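Local atomic coordinates of AT-less polyketide synthase (Streptomyces platensis subsp. rosaceus, PDB entry 4TKT), a protein that probably catalyses the decarboxylative Claisen condensation that lengthens the polyketide chain, as the ketosynthase domain of one module in isomigrastatin biosynthesis. Residues A369-L374 with G422-F427; V274-A279 with V437-V442. All coordinates share one frame; numbering follows the deposited sequence.

Contact 1: residues A369-L374 with G422-F427; sequences AGLAKL and GGLSSF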
loop_
_atom_site.group_PDB
_atom_site.type_symbol
_atom_site.label_atom_id
_atom_site.label_comp_id
_atom_site.label_asym_id
_atom_site.label_seq_id
_atom_site.Cartn_x
_atom_site.Cartn_y
_atom_site.Cartn_z
ATOM N N ALA A 369 5.994 -0.799 1.594
ATOM C CA ALA A 369 6.445 -1.351 0.325
ATOM C C ALA A 369 7.071 -2.720 0.554
ATOM O O ALA A 369 6.924 -3.628 -0.265
ATOM C CB ALA A 369 7.437 -0.419 -0.343
ATOM N N GLY A 370 7.768 -2.855 1.678
ATOM C CA GLY A 370 8.376 -4.113 2.063
ATOM C C GLY A 370 7.327 -5.159 2.381
ATOM O O GLY A 370 7.475 -6.326 2.025
ATOM N N LEU A 371 6.263 -4.739 3.056
ATOM C CA LEU A 371 5.156 -5.632 3.366
ATOM C C LEU A 371 4.490 -6.116 2.086
ATOM O O LEU A 371 4.094 -7.275 1.981
ATOM C CB LEU A 371 4.132 -4.936 4.262
ATOM C CG LEU A 371 2.891 -5.761 4.594
ATOM C CD1 LEU A 371 3.287 -7.062 5.268
ATOM C CD2 LEU A 371 1.939 -4.970 5.471
ATOM N N ALA A 372 4.379 -5.216 1.114
ATOM C CA ALA A 372 3.792 -5.548 -0.178
ATOM C C ALA A 372 4.582 -6.648 -0.876
ATOM O O ALA A 372 4.008 -7.630 -1.344
ATOM C CB ALA A 372 3.718 -4.311 -1.055
ATOM N N LYS A 373 5.900 -6.481 -0.937
ATOM C CA LYS A 373 6.768 -7.467 -1.567
ATOM C C LYS A 373 6.632 -8.830 -0.900
ATOM O O LYS A 373 6.594 -9.860 -1.572
ATOM C CB LYS A 373 8.228 -7.013 -1.522
ATOM C CG LYS A 373 9.203 -8.048 -2.066
ATOM C CD LYS A 373 10.640 -7.580 -1.951
ATOM C CE LYS A 373 11.610 -8.727 -2.193
ATOM N NZ LYS A 373 13.024 -8.333 -1.945
ATOM N N LEU A 374 6.551 -8.825 0.426
ATOM C CA LEU A 374 6.461 -10.064 1.187
ATOM C C LEU A 374 5.132 -10.769 0.939
ATOM O O LEU A 374 5.105 -11.968 0.678
ATOM C CB LEU A 374 6.650 -9.789 2.680
ATOM C CG LEU A 374 6.753 -11.008 3.599
ATOM C CD1 LEU A 374 7.682 -12.059 3.012
ATOM C CD2 LEU A 374 7.246 -10.579 4.970
ATOM N N GLY A 422 6.776 -15.441 7.108
ATOM C CA GLY A 422 7.713 -14.405 6.720
ATOM C C GLY A 422 7.987 -13.378 7.802
ATOM O O GLY A 422 7.196 -13.205 8.730
ATOM N N GLY A 423 9.120 -12.693 7.674
ATOM C CA GLY A 423 9.500 -11.644 8.601
ATOM C C GLY A 423 9.856 -10.361 7.874
ATOM O O GLY A 423 10.374 -10.390 6.757
ATOM N N LEU A 424 9.582 -9.229 8.511
ATOM C CA LEU A 424 9.782 -7.931 7.879
ATOM C C LEU A 424 10.397 -6.936 8.855
ATOM O O LEU A 424 9.847 -6.689 9.928
ATOM C CB LEU A 424 8.451 -7.401 7.345
ATOM C CG LEU A 424 8.380 -5.952 6.864
ATOM C CD1 LEU A 424 9.238 -5.741 5.629
ATOM C CD2 LEU A 424 6.936 -5.570 6.587
ATOM N N SER A 425 11.538 -6.364 8.478
ATOM C CA SER A 425 12.244 -5.424 9.344
ATOM C C SER A 425 12.286 -4.010 8.770
ATOM O O SER A 425 12.343 -3.820 7.556
ATOM C CB SER A 425 13.673 -5.905 9.601
ATOM O OG SER A 425 13.683 -7.161 10.254
ATOM N N SER A 426 12.263 -3.023 9.657
ATOM C CA SER A 426 12.435 -1.631 9.263
ATOM C C SER A 426 13.103 -0.873 10.400
ATOM O O SER A 426 12.597 -0.846 11.524
ATOM C CB SER A 426 11.095 -0.992 8.893
ATOM O OG SER A 426 11.286 0.221 8.186
ATOM N N PHE A 427 14.247 -0.266 10.106
ATOM C CA PHE A 427 15.064 0.364 11.133
ATOM C C PHE A 427 15.252 1.849 10.855
ATOM O O PHE A 427 15.879 2.231 9.868
ATOM C CB PHE A 427 16.425 -0.332 11.227
ATOM C CG PHE A 427 16.333 -1.818 11.443
ATOM C CD1 PHE A 427 15.433 -2.347 12.354
ATOM C CD2 PHE A 427 17.144 -2.687 10.729
ATOM C CE1 PHE A 427 15.347 -3.718 12.553
ATOM C CE2 PHE A 427 17.063 -4.057 10.924
ATOM C CZ PHE A 427 16.163 -4.573 11.838
#
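Leu371 of helix 369-374 and Leu424 of strand 422-427 have the closest CA atoms across the two segments, which run almost antiparallel, their axes at 164° and 8.9 Å apart at closest approach. Leu374 lies opposite Gly422 in the same register, so the strand is followed over about one helical turn. Leu424 does most of the touching from the strand side. Its fork reaches the helix because CG stands anti to the backbone N (chi1 169°), and the two methyls settle on neighbouring residues: CD1 lies 3.8 Å from Gly370 C, while CD2 sits 3.7 Å from Leu371 CA and equally near that residue's CB. The Leu371 and Leu424 side chains cross at about a right angle. Gly370 matters here, because a beta carbon on it would collide with Leu424 CD1. In the thiolase fold of ketosynthases a helical layer is buried between two beta-sheets; helix 366-380 belongs to it, as does helix 188-202, whose Leu190 also touches Leu424, and here it packs on strand 421-427 of the C-terminal-half sheet. If Leu424 were cut back to an alanine, a gap would probably open over Gly370 and Leu371 and the helix would lose much of its apolar contact with this strand. One turn further along the helix, Leu374 reaches over the glycine pair. Its CD2 comes 3.6 Å from Gly423 O and packs against Leu424 CB at 4.1 Å. A beta carbon on Gly422 would run into Leu374 CD1.

Contact 2: residues V274-A279 with V437-V442; sequences VIRGTA and VVEDYV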
loop_
_atom_site.group_PDB
_atom_site.type_symbol
_atom_site.label_atom_id
_atom_site.label_comp_id
_atom_site.label_asym_id
_atom_site.label_seq_id
_atom_site.Cartn_x
_atom_site.Cartn_y
_atom_site.Cartn_z
ATOM N N VAL A 274 -1.881 -12.763 7.241
ATOM C CA VAL A 274 -2.188 -12.573 8.651
ATOM C C VAL A 274 -0.965 -12.098 9.422
ATOM O O VAL A 274 0.093 -12.722 9.369
ATOM C CB VAL A 274 -2.713 -13.873 9.294
ATOM C CG1 VAL A 274 -2.900 -13.689 10.794
ATOM C CG2 VAL A 274 -4.017 -14.304 8.635
ATOM N N ILE A 275 -1.110 -10.984 10.131
ATOM C CA ILE A 275 -0.048 -10.491 10.997
ATOM C C ILE A 275 -0.070 -11.260 12.312
ATOM O O ILE A 275 -1.042 -11.192 13.062
ATOM C CB ILE A 275 -0.190 -8.985 11.268
ATOM C CG1 ILE A 275 -0.104 -8.204 9.955
ATOM C CG2 ILE A 275 0.878 -8.514 12.242
ATOM C CD1 ILE A 275 -0.302 -6.714 10.112
ATOM N N ARG A 276 1.000 -12.000 12.582
ATOM C CA ARG A 276 1.071 -12.838 13.772
ATOM C C ARG A 276 1.618 -12.071 14.969
ATOM O O ARG A 276 1.210 -12.306 16.107
ATOM C CB ARG A 276 1.936 -14.071 13.505
ATOM C CG ARG A 276 1.335 -15.067 12.527
ATOM C CD ARG A 276 0.515 -16.133 13.239
ATOM N NE ARG A 276 1.319 -16.906 14.186
ATOM C CZ ARG A 276 0.978 -18.106 14.650
ATOM N NH1 ARG A 276 -0.147 -18.684 14.250
ATOM N NH2 ARG A 276 1.768 -18.734 15.509
ATOM N N GLY A 277 2.544 -11.152 14.709
ATOM C CA GLY A 277 3.163 -10.380 15.769
ATOM C C GLY A 277 3.935 -9.167 15.284
ATOM O O GLY A 277 4.454 -9.144 14.167
ATOM N N THR A 278 3.998 -8.146 16.131
ATOM C CA THR A 278 4.785 -6.953 15.847
ATOM C C THR A 278 5.585 -6.562 17.079
ATOM O O THR A 278 5.230 -6.924 18.199
ATOM C CB THR A 278 3.903 -5.764 15.427
ATOM O OG1 THR A 278 3.061 -5.381 16.522
ATOM C CG2 THR A 278 3.040 -6.124 14.228
ATOM N N ALA A 279 6.666 -5.820 16.871
ATOM C CA ALA A 279 7.475 -5.348 17.985
ATOM C C ALA A 279 8.183 -4.053 17.628
ATOM O O ALA A 279 8.497 -3.804 16.466
ATOM C CB ALA A 279 8.477 -6.405 18.400
ATOM N N VAL A 437 5.749 -9.945 11.845
ATOM C CA VAL A 437 5.694 -11.351 11.461
ATOM C C VAL A 437 4.381 -11.683 10.765
ATOM O O VAL A 437 3.309 -11.545 11.355
ATOM C CB VAL A 437 5.853 -12.270 12.681
ATOM C CG1 VAL A 437 5.817 -13.727 12.252
ATOM C CG2 VAL A 437 7.140 -11.952 13.418
ATOM N N VAL A 438 4.463 -12.125 9.512
ATOM C CA VAL A 438 3.259 -12.436 8.746
ATOM C C VAL A 438 3.255 -13.864 8.199
ATOM O O VAL A 438 4.301 -14.443 7.905
ATOM C CB VAL A 438 3.066 -11.454 7.561
ATOM C CG1 VAL A 438 3.057 -10.018 8.051
ATOM C CG2 VAL A 438 4.146 -11.645 6.514
ATOM N N GLU A 439 2.059 -14.425 8.084
ATOM C CA GLU A 439 1.856 -15.703 7.420
ATOM C C GLU A 439 0.650 -15.586 6.495
ATOM O O GLU A 439 -0.238 -14.768 6.738
ATOM C CB GLU A 439 1.645 -16.824 8.439
ATOM C CG GLU A 439 0.410 -16.640 9.307
ATOM C CD GLU A 439 0.124 -17.841 10.189
ATOM O OE1 GLU A 439 0.983 -18.746 10.267
ATOM O OE2 GLU A 439 -0.963 -17.881 10.805
ATOM N N ASP A 440 0.610 -16.385 5.434
ATOM C CA ASP A 440 -0.559 -16.360 4.561
ATOM C C ASP A 440 -1.707 -17.136 5.199
ATOM O O ASP A 440 -1.559 -17.712 6.277
ATOM C CB ASP A 440 -0.235 -16.914 3.168
ATOM C CG ASP A 440 0.410 -18.280 3.210
ATOM O OD1 ASP A 440 0.537 -18.857 4.311
ATOM O OD2 ASP A 440 0.784 -18.782 2.128
ATOM N N TYR A 441 -2.851 -17.144 4.527
ATOM C CA TYR A 441 -4.057 -17.732 5.089
ATOM C C TYR A 441 -4.424 -19.043 4.401
ATOM O O TYR A 441 -4.235 -19.199 3.193
ATOM C CB TYR A 441 -5.215 -16.736 4.988
ATOM C CG TYR A 441 -6.551 -17.275 5.445
ATOM C CD1 TYR A 441 -6.800 -17.521 6.791
ATOM C CD2 TYR A 441 -7.569 -17.523 4.533
ATOM C CE1 TYR A 441 -8.025 -18.011 7.212
ATOM C CE2 TYR A 441 -8.796 -18.012 4.945
ATOM C CZ TYR A 441 -9.018 -18.255 6.283
ATOM O OH TYR A 441 -10.237 -18.741 6.695
ATOM N N VAL A 442 -4.941 -19.984 5.185
ATOM C CA VAL A 442 -5.407 -21.264 4.663
ATOM C C VAL A 442 -6.817 -21.571 5.166
ATOM O O VAL A 442 -7.031 -21.742 6.366
ATOM C CB VAL A 442 -4.464 -22.416 5.060
ATOM C CG1 VAL A 442 -5.050 -23.754 4.628
ATOM C CG2 VAL A 442 -3.080 -22.210 4.458
#
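A classic beta bulge interrupts the antiparallel pairing of strands 273-282 and 432-439: Arg276 and Gly277 both face Val437. Arg276 N gives a hydrogen bond of 2.7 Å to Val437 O, and Gly277 N adds a weak one to the same oxygen. Val437 N returns a bond of 2.8 Å to Gly277 O. Beyond the bulge the pairing is regular. Val274 and Glu439 form a hydrogen-bonded pair, with Val274 N 2.6 Å from Glu439 O and Glu439 N 2.9 Å from Val274 O. Ile275 and Val438 make the non-hydrogen-bonded pair between, their side chains meeting at CG1 of each, 4.1 Å apart, on the face that Leu371 and Leu374 of helix 366-380 cover at Val438. On the other face Arg276, bent at chi2 and chi3, crosses Glu439 at a slant, CG and CD against its carboxylate and its CG, which stands between the backbone N and carbonyl carbon (chi1 62°). Arg276 CD lies 3.3 Å from Glu439 OE2, whereas the salt bridge from Arg276 NH1 to that oxygen is long at 3.6 Å. The guanidinium and carboxylate planes are turned 54° apart, so the pair is not a flat two-pronged one. Arg276 NH2 also has a weak hydrogen bond to Ala308 O. The bulge lies between neighbouring strands of the C-terminal half, in one of the two mixed beta-sheets of the alpha-beta-alpha-beta-alpha thiolase fold.

In the fold
Contacts 1 and 2 meet through neighbouring strands of one sheet, centres 11 Å apart. Strand 421-427 leads into strand 432-439, and a probable hydrogen bond of 2.8 Å from Gly422 N to Val438 O ties them. Val438 is shared: its CG2 packs 3.6 Å from Leu374 CD2 and its CG1 lies 4.1 Å from Leu371 CD1, so the helix of contact 1 also covers part of contact 2. Along the chain, 369-374 and 422-427 are nested inside the loop closed by 274-279 and 437-442. Toward the other end of strand 421-427, Ser426 OG hydrogen-bonds to Cys186 O and Phe427 meets the ring of His321, probably the family's catalytic cysteine and one of its two catalytic histidines.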